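Local coordinates for large adhesion protein (Lap) involved in biofilm formation (Marinobacter hydrocarbonoclasticus, PDB 6XI3) that probably serves as a bacterial adhesin in biofilm formation, its tandem calcium-binding Ig-like beta-sandwich repeats forming an extended region that carries adhesive parts toward their target, at residues A157-M160 with N166-N169; V253-T258 with G275-T280; V323-V328 with Q333-S338. All blocks are in the same frame, centred on the assembly; numbering follows the deposited sequence.

The three contacts lie in series along a rod of beta-sandwich repeats and do not touch one another. Interactions 1 and 3 are hairpin contacts between neighbouring antiparallel strands, and both are partly buried. Interaction 1 is a short regular ladder at the outer strand of a four-stranded sheet. Interaction 3 belongs to a three-stranded sheet and is broken by a classic beta bulge, with a carboxylate and hydroxyl network on one face. Interaction 2 is different in kind. It crosses between the two sheets of a sandwich, is buried, and has no hydrogen bond between its segments. Its chemistry is apolar, with a valine on a tyrosine face.

Interaction 1 of 3, residues A157-M160 with N166-N169; sequences AITM and NIVN
The beta hairpin of strands 155-161 and 167-173 holds this contact close to its turn. Met160 and Val168 form an antiparallel hydrogen-bonded pair. Met160 N donates to Val168 O at 2.8 Å, and Val168 N returns the bond to Met160 O at 2.8 Å. Thr159 and Asn169 are the adjoining non-hydrogen-bonded pair. The Met160 and Val168 side chains run side by side in the same direction. The thioether chain of Met160 bends at its last torsion (chi3 -79°), and its methyl CE lies 3.7 Å from Val168 CG1. The other face carries Thr159, Asn169 and Ile167. Thr159 CG2 meets Ile167 CG2 at 3.8 Å, methyl to methyl. Thr159 OG1 and Asn169 ND2 are also 3.8 Å apart, too far for a hydrogen bond. Near the turn, Asn166 ND2 bonds to Asp162 OD2. Strand 167-173 is an outermost strand of its four-stranded sheet. Strand 155-161 lies between it and strand 193-202. Met160 points into the sandwich, where it touches Val141 of strand 140-148, Val185 of strand 180-186 and Val197 of strand 193-202.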
loop_
_atom_site.group_PDB
_atom_site.type_symbol
_atom_site.label_atom_id
_atom_site.label_comp_id
_atom_site.label_asym_id
_atom_site.label_seq_id
_atom_site.Cartn_x
_atom_site.Cartn_y
_atom_site.Cartn_z
ATOM N N ALA A 157 1.301 26.596 3.711
ATOM C CA ALA A 157 1.836 25.616 2.763
ATOM C C ALA A 157 1.409 24.237 3.265
ATOM O O ALA A 157 1.752 23.901 4.435
ATOM C CB ALA A 157 3.345 25.761 2.629
ATOM N N ILE A 158 0.685 23.501 2.423
ATOM C CA ILE A 158 0.159 22.141 2.737
ATOM C C ILE A 158 0.760 21.115 1.790
ATOM O O ILE A 158 0.777 21.332 0.527
ATOM C CB ILE A 158 -1.373 22.096 2.734
ATOM C CG1 ILE A 158 -1.921 22.985 3.853
ATOM C CG2 ILE A 158 -1.856 20.655 2.883
ATOM C CD1 ILE A 158 -3.327 23.448 3.640
ATOM N N THR A 159 1.196 20.016 2.400
ATOM C CA THR A 159 1.803 18.852 1.730
ATOM C C THR A 159 0.996 17.628 2.158
ATOM O O THR A 159 0.796 17.446 3.380
ATOM C CB THR A 159 3.279 18.735 2.123
ATOM O OG1 THR A 159 3.979 19.928 1.765
ATOM C CG2 THR A 159 3.996 17.613 1.425
ATOM N N MET A 160 0.613 16.795 1.197
ATOM C CA MET A 160 0.031 15.464 1.452
ATOM C C MET A 160 0.918 14.404 0.802
ATOM O O MET A 160 1.214 14.536 -0.376
ATOM C CB MET A 160 -1.395 15.426 0.927
ATOM C CG MET A 160 -2.242 16.363 1.754
ATOM S SD MET A 160 -3.946 16.405 1.262
ATOM C CE MET A 160 -3.793 17.466 -0.164
ATOM N N ASN A 166 4.653 9.754 -3.139
ATOM C CA ASN A 166 3.955 10.783 -3.967
ATOM C C ASN A 166 3.453 11.947 -3.093
ATOM O O ASN A 166 3.092 11.733 -1.898
ATOM C CB ASN A 166 2.772 10.253 -4.772
ATOM C CG ASN A 166 3.137 9.054 -5.627
ATOM O OD1 ASN A 166 4.022 9.157 -6.464
ATOM N ND2 ASN A 166 2.479 7.918 -5.428
ATOM N N ILE A 167 3.409 13.146 -3.679
ATOM C CA ILE A 167 3.092 14.399 -2.947
ATOM C C ILE A 167 2.004 15.189 -3.695
ATOM O O ILE A 167 2.062 15.324 -4.927
ATOM C CB ILE A 167 4.375 15.211 -2.721
ATOM C CG1 ILE A 167 5.361 14.457 -1.817
ATOM C CG2 ILE A 167 4.019 16.583 -2.189
ATOM C CD1 ILE A 167 6.574 15.270 -1.364
ATOM N N VAL A 168 1.019 15.681 -2.955
ATOM C CA VAL A 168 0.109 16.752 -3.438
ATOM C C VAL A 168 0.414 18.009 -2.626
ATOM O O VAL A 168 0.432 17.918 -1.384
ATOM C CB VAL A 168 -1.366 16.357 -3.326
ATOM C CG1 VAL A 168 -2.246 17.578 -3.503
ATOM C CG2 VAL A 168 -1.724 15.252 -4.308
ATOM N N ASN A 169 0.654 19.124 -3.316
ATOM C CA ASN A 169 0.884 20.451 -2.696
ATOM C C ASN A 169 -0.418 21.253 -2.751
ATOM O O ASN A 169 -1.224 21.106 -3.695
ATOM C CB ASN A 169 2.052 21.178 -3.356
ATOM C CG ASN A 169 3.356 20.419 -3.202
ATOM O OD1 ASN A 169 3.924 19.924 -4.175
ATOM N ND2 ASN A 169 3.848 20.322 -1.987
#

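Interaction 2 of 3, residues V253-T258 with G275-T280; sequences VDLTVT and GSYSLT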
loop_
_atom_site.group_PDB
_atom_site.type_symbol
_atom_site.label_atom_id
_atom_site.label_comp_id
_atom_site.label_asym_id
_atom_site.label_seq_id
_atom_site.Cartn_x
_atom_site.Cartn_y
_atom_site.Cartn_z
ATOM N N VAL A 253 4.640 -11.822 -4.313
ATOM C CA VAL A 253 3.530 -12.735 -4.652
ATOM C C VAL A 253 4.012 -14.120 -4.244
ATOM O O VAL A 253 5.064 -14.544 -4.742
ATOM C CB VAL A 253 3.196 -12.665 -6.145
ATOM C CG1 VAL A 253 2.016 -13.559 -6.513
ATOM C CG2 VAL A 253 2.940 -11.223 -6.558
ATOM N N ASP A 254 3.247 -14.804 -3.413
ATOM C CA ASP A 254 3.507 -16.198 -3.000
ATOM C C ASP A 254 2.577 -17.074 -3.811
ATOM O O ASP A 254 1.362 -16.753 -3.847
ATOM C CB ASP A 254 3.259 -16.388 -1.513
ATOM C CG ASP A 254 4.241 -15.586 -0.680
ATOM O OD1 ASP A 254 5.419 -15.409 -1.131
ATOM O OD2 ASP A 254 3.815 -15.151 0.395
ATOM N N LEU A 255 3.141 -18.090 -4.461
ATOM C CA LEU A 255 2.377 -18.983 -5.336
ATOM C C LEU A 255 2.501 -20.390 -4.790
ATOM O O LEU A 255 3.522 -20.696 -4.165
ATOM C CB LEU A 255 2.882 -18.902 -6.773
ATOM C CG LEU A 255 2.726 -17.532 -7.429
ATOM C CD1 LEU A 255 4.059 -16.844 -7.515
ATOM C CD2 LEU A 255 2.120 -17.657 -8.800
ATOM N N THR A 256 1.471 -21.194 -5.005
ATOM C CA THR A 256 1.541 -22.640 -4.702
ATOM C C THR A 256 0.987 -23.343 -5.921
ATOM O O THR A 256 0.106 -22.737 -6.586
ATOM C CB THR A 256 0.790 -23.052 -3.426
ATOM O OG1 THR A 256 -0.586 -22.765 -3.667
ATOM C CG2 THR A 256 1.303 -22.361 -2.189
ATOM N N VAL A 257 1.619 -24.467 -6.266
ATOM C CA VAL A 257 1.149 -25.382 -7.335
ATOM C C VAL A 257 0.869 -26.721 -6.663
ATOM O O VAL A 257 1.808 -27.302 -6.085
ATOM C CB VAL A 257 2.167 -25.549 -8.479
ATOM C CG1 VAL A 257 1.549 -26.318 -9.628
ATOM C CG2 VAL A 257 2.726 -24.231 -8.966
ATOM N N THR A 258 -0.370 -27.193 -6.791
ATOM C CA THR A 258 -0.881 -28.376 -6.066
ATOM C C THR A 258 -1.296 -29.406 -7.117
ATOM O O THR A 258 -2.010 -29.045 -8.067
ATOM C CB THR A 258 -1.972 -27.981 -5.060
ATOM O OG1 THR A 258 -1.496 -26.930 -4.207
ATOM C CG2 THR A 258 -2.383 -29.144 -4.176
ATOM N N GLY A 275 1.741 -3.326 -12.070
ATOM C CA GLY A 275 1.007 -4.303 -11.238
ATOM C C GLY A 275 1.122 -5.747 -11.722
ATOM O O GLY A 275 0.590 -6.661 -11.046
ATOM N N SER A 276 1.803 -5.972 -12.840
ATOM C CA SER A 276 1.960 -7.325 -13.436
ATOM C C SER A 276 3.044 -8.076 -12.681
ATOM O O SER A 276 3.914 -7.434 -12.053
ATOM C CB SER A 276 2.247 -7.277 -14.927
ATOM O OG SER A 276 3.524 -6.710 -15.184
ATOM N N TYR A 277 2.974 -9.401 -12.739
ATOM C CA TYR A 277 4.033 -10.314 -12.263
ATOM C C TYR A 277 4.094 -11.514 -13.221
ATOM O O TYR A 277 3.117 -11.835 -13.908
ATOM C CB TYR A 277 3.816 -10.651 -10.780
ATOM C CG TYR A 277 2.612 -11.520 -10.513
ATOM C CD1 TYR A 277 2.712 -12.889 -10.623
ATOM C CD2 TYR A 277 1.368 -10.972 -10.259
ATOM C CE1 TYR A 277 1.608 -13.703 -10.469
ATOM C CE2 TYR A 277 0.254 -11.769 -10.056
ATOM C CZ TYR A 277 0.386 -13.146 -10.152
ATOM O OH TYR A 277 -0.678 -13.969 -9.991
ATOM N N SER A 278 5.263 -12.149 -13.263
ATOM C CA SER A 278 5.606 -13.251 -14.193
ATOM C C SER A 278 6.643 -14.144 -13.520
ATOM O O SER A 278 7.615 -13.607 -12.941
ATOM C CB SER A 278 6.180 -12.697 -15.486
ATOM O OG SER A 278 6.371 -13.755 -16.401
ATOM N N LEU A 279 6.508 -15.454 -13.650
ATOM C CA LEU A 279 7.611 -16.364 -13.276
ATOM C C LEU A 279 7.668 -17.487 -14.308
ATOM O O LEU A 279 6.624 -18.153 -14.493
ATOM C CB LEU A 279 7.354 -16.864 -11.851
ATOM C CG LEU A 279 8.478 -17.680 -11.220
ATOM C CD1 LEU A 279 9.834 -16.952 -11.240
ATOM C CD2 LEU A 279 8.089 -18.093 -9.806
ATOM N N THR A 280 8.803 -17.653 -15.000
ATOM C CA THR A 280 8.969 -18.703 -16.046
ATOM C C THR A 280 9.906 -19.783 -15.497
ATOM O O THR A 280 10.835 -19.437 -14.783
ATOM C CB THR A 280 9.429 -18.069 -17.366
ATOM O OG1 THR A 280 10.720 -17.537 -17.121
ATOM C CG2 THR A 280 8.501 -16.970 -17.822
#
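Tyr277 CG sits between its own backbone N and carbonyl carbon (chi1 69°), and this turns the ring toward Val253. Val253 has CG1 opposite its backbone N (chi1 -178°), which presents both methyls to the ring. The two side chains cross at about a right angle. CG1 of Val253 stands over one ring face, 4.1 Å from the centroid of Tyr277 and 15° off the ring normal. This is a CH-pi contact, offset toward the rim at CE1 and CZ. The other methyl covers the base of the same ring, with Val253 CG2 4.0 Å from Tyr277 CG. Leu255 adds a lighter touch, its CD2 coming obliquely to within 4.3 Å of Tyr277 CE1. No hydrogen bond joins the two segments, so apolar packing alone makes this contact. The phenol is held elsewhere: Tyr277 OH is hydrogen-bonded to Thr225 O on strand 223-232. That bond ties down the far end of the ring while the valine covers its face. All three touching residues are buried, as expected for the interior of a beta sandwich. Strand 252-258 belongs to the four-stranded sheet, between strands 264-270 and 290-299. Strand 277-283 is an outermost strand of the facing three-stranded sheet. Tyr277 therefore bridges the sheets, also touching Ala296 of strand 290-299, Thr269 of strand 264-270, and Leu224 and Val226 of strand 223-232.

Interaction 3 of 3, residues V323-V328 with Q333-S338; sequences VSLDTV and QTVDLS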
loop_
_atom_site.group_PDB
_atom_site.type_symbol
_atom_site.label_atom_id
_atom_site.label_comp_id
_atom_site.label_asym_id
_atom_site.label_seq_id
_atom_site.Cartn_x
_atom_site.Cartn_y
_atom_site.Cartn_z
ATOM N N VAL A 323 -0.414 -56.426 -20.513
ATOM C CA VAL A 323 -0.816 -57.670 -19.807
ATOM C C VAL A 323 -0.146 -58.838 -20.530
ATOM O O VAL A 323 0.085 -58.733 -21.752
ATOM C CB VAL A 323 -2.344 -57.820 -19.749
ATOM C CG1 VAL A 323 -2.933 -58.068 -21.123
ATOM C CG2 VAL A 323 -2.752 -58.922 -18.785
ATOM N N SER A 324 0.161 -59.893 -19.776
ATOM C CA SER A 324 0.774 -61.143 -20.274
ATOM C C SER A 324 0.001 -62.336 -19.711
ATOM O O SER A 324 -0.330 -62.350 -18.509
ATOM C CB SER A 324 2.242 -61.208 -19.943
ATOM O OG SER A 324 2.740 -62.513 -20.208
ATOM N N LEU A 325 -0.320 -63.296 -20.577
ATOM C CA LEU A 325 -0.831 -64.604 -20.126
ATOM C C LEU A 325 0.390 -65.501 -19.920
ATOM O O LEU A 325 0.953 -65.983 -20.919
ATOM C CB LEU A 325 -1.807 -65.146 -21.163
ATOM C CG LEU A 325 -2.378 -66.525 -20.875
ATOM C CD1 LEU A 325 -3.030 -66.590 -19.503
ATOM C CD2 LEU A 325 -3.385 -66.890 -21.961
ATOM N N ASP A 326 0.776 -65.664 -18.654
ATOM C CA ASP A 326 2.014 -66.365 -18.229
ATOM C C ASP A 326 1.823 -67.884 -18.269
ATOM O O ASP A 326 2.722 -68.551 -18.755
ATOM C CB ASP A 326 2.445 -65.883 -16.857
ATOM C CG ASP A 326 2.774 -64.396 -16.879
ATOM O OD1 ASP A 326 3.195 -63.884 -17.948
ATOM O OD2 ASP A 326 2.564 -63.770 -15.869
ATOM N N THR A 327 0.703 -68.408 -17.783
ATOM C CA THR A 327 0.476 -69.867 -17.659
ATOM C C THR A 327 -0.999 -70.152 -17.854
ATOM O O THR A 327 -1.808 -69.412 -17.283
ATOM C CB THR A 327 0.838 -70.389 -16.258
ATOM O OG1 THR A 327 2.115 -69.877 -15.912
ATOM C CG2 THR A 327 0.854 -71.900 -16.130
ATOM N N VAL A 328 -1.313 -71.185 -18.625
ATOM C CA VAL A 328 -2.627 -71.871 -18.607
ATOM C C VAL A 328 -2.344 -73.237 -18.001
ATOM O O VAL A 328 -1.550 -73.973 -18.618
ATOM C CB VAL A 328 -3.231 -71.984 -20.012
ATOM C CG1 VAL A 328 -4.544 -72.744 -19.986
ATOM C CG2 VAL A 328 -3.407 -70.613 -20.666
ATOM N N GLN A 333 -7.419 -76.018 -14.485
ATOM C CA GLN A 333 -8.285 -75.027 -15.188
ATOM C C GLN A 333 -8.078 -73.651 -14.560
ATOM O O GLN A 333 -9.049 -73.017 -14.134
ATOM C CB GLN A 333 -9.736 -75.492 -15.222
ATOM C CG GLN A 333 -9.822 -76.808 -15.986
ATOM C CD GLN A 333 -11.215 -77.388 -16.045
ATOM O OE1 GLN A 333 -12.171 -76.739 -16.440
ATOM N NE2 GLN A 333 -11.324 -78.652 -15.680
ATOM N N THR A 334 -6.839 -73.186 -14.580
ATOM C CA THR A 334 -6.472 -71.853 -14.033
ATOM C C THR A 334 -5.522 -71.144 -14.992
ATOM O O THR A 334 -5.003 -71.816 -15.878
ATOM C CB THR A 334 -5.839 -71.950 -12.640
ATOM O OG1 THR A 334 -4.658 -72.751 -12.706
ATOM C CG2 THR A 334 -6.819 -72.482 -11.619
ATOM N N VAL A 335 -5.368 -69.829 -14.814
ATOM C CA VAL A 335 -4.388 -69.014 -15.558
ATOM C C VAL A 335 -3.616 -68.149 -14.566
ATOM O O VAL A 335 -4.144 -67.831 -13.493
ATOM C CB VAL A 335 -5.022 -68.183 -16.683
ATOM C CG1 VAL A 335 -5.702 -69.080 -17.702
ATOM C CG2 VAL A 335 -5.987 -67.134 -16.169
ATOM N N ASP A 336 -2.358 -67.883 -14.885
ATOM C CA ASP A 336 -1.552 -66.863 -14.181
ATOM C C ASP A 336 -1.353 -65.738 -15.192
ATOM O O ASP A 336 -0.995 -66.062 -16.346
ATOM C CB ASP A 336 -0.228 -67.424 -13.648
ATOM C CG ASP A 336 -0.355 -68.599 -12.677
ATOM O OD1 ASP A 336 -1.439 -68.831 -12.119
ATOM O OD2 ASP A 336 0.653 -69.264 -12.481
ATOM N N LEU A 337 -1.608 -64.494 -14.769
ATOM C CA LEU A 337 -1.528 -63.264 -15.588
ATOM C C LEU A 337 -0.552 -62.329 -14.885
ATOM O O LEU A 337 -0.455 -62.412 -13.684
ATOM C CB LEU A 337 -2.900 -62.585 -15.650
ATOM C CG LEU A 337 -4.051 -63.443 -16.142
ATOM C CD1 LEU A 337 -5.344 -62.683 -16.012
ATOM C CD2 LEU A 337 -3.833 -63.867 -17.589
ATOM N N SER A 338 0.140 -61.468 -15.618
ATOM C CA SER A 338 0.957 -60.382 -15.036
ATOM C C SER A 338 0.904 -59.177 -15.972
ATOM O O SER A 338 0.510 -59.360 -17.137
ATOM C CB SER A 338 2.374 -60.826 -14.821
ATOM O OG SER A 338 2.889 -61.364 -16.010
#
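Leu325 and Leu337 meet at an angle on one face of the hairpin formed by strands 320-329 and 334-342. Leu325 CD1 lies only 3.4 Å from Leu337 CD2, tighter than usual for two methyls, so the exact closeness is doubtful. The same Leu325 CD1 packs on Val335 CB at 3.8 Å. Farther along this face, Val328 and Val335 lie side by side and point the same way, touching through CG2 of Val328 and CG1 of Val335. Leu337 and Val335 continue into the sandwich, where they reach Val352 and Ile354 of strand 349-356.

The other face is polar. Thr327 and Asp336 run alongside each other, but Thr327 OG1 stays 3.8 Å from Asp336 OD2. Asp336 instead uses OD1 to accept from Gly378 N, on strand 374-380. Asp326 reaches back along the hairpin to Ser338. Its CG lies beside its own backbone N (chi1 -62°), and OD2 accepts from Ser338 OG. The modelled separation is very short, so the exact length is doubtful. OD1 of Asp326 accepts from Ser324 OG at 2.7 Å, nearly in line with the C-O bond. As modelled, one carboxylate links Ser324 and Ser338, which pair across the strands.

Opposite Asp336 the strand carries two residues, Asp326 and Thr327, the mark of a classic beta bulge. Asp336 O accepts from Asp326 N at 2.9 Å and from Thr327 N at 3.2 Å. Both donors come from the same face of its carbonyl plane. In return, Asp336 N donates to Thr327 O at 2.9 Å.

The bulge adds one residue to strand 320-329, and both N-H groups share one acceptor. If the short Ser338 contact is real, hydroxyls on both oxygens would probably favour the charged form of Asp326; the Ser324 bond is the one of normal length.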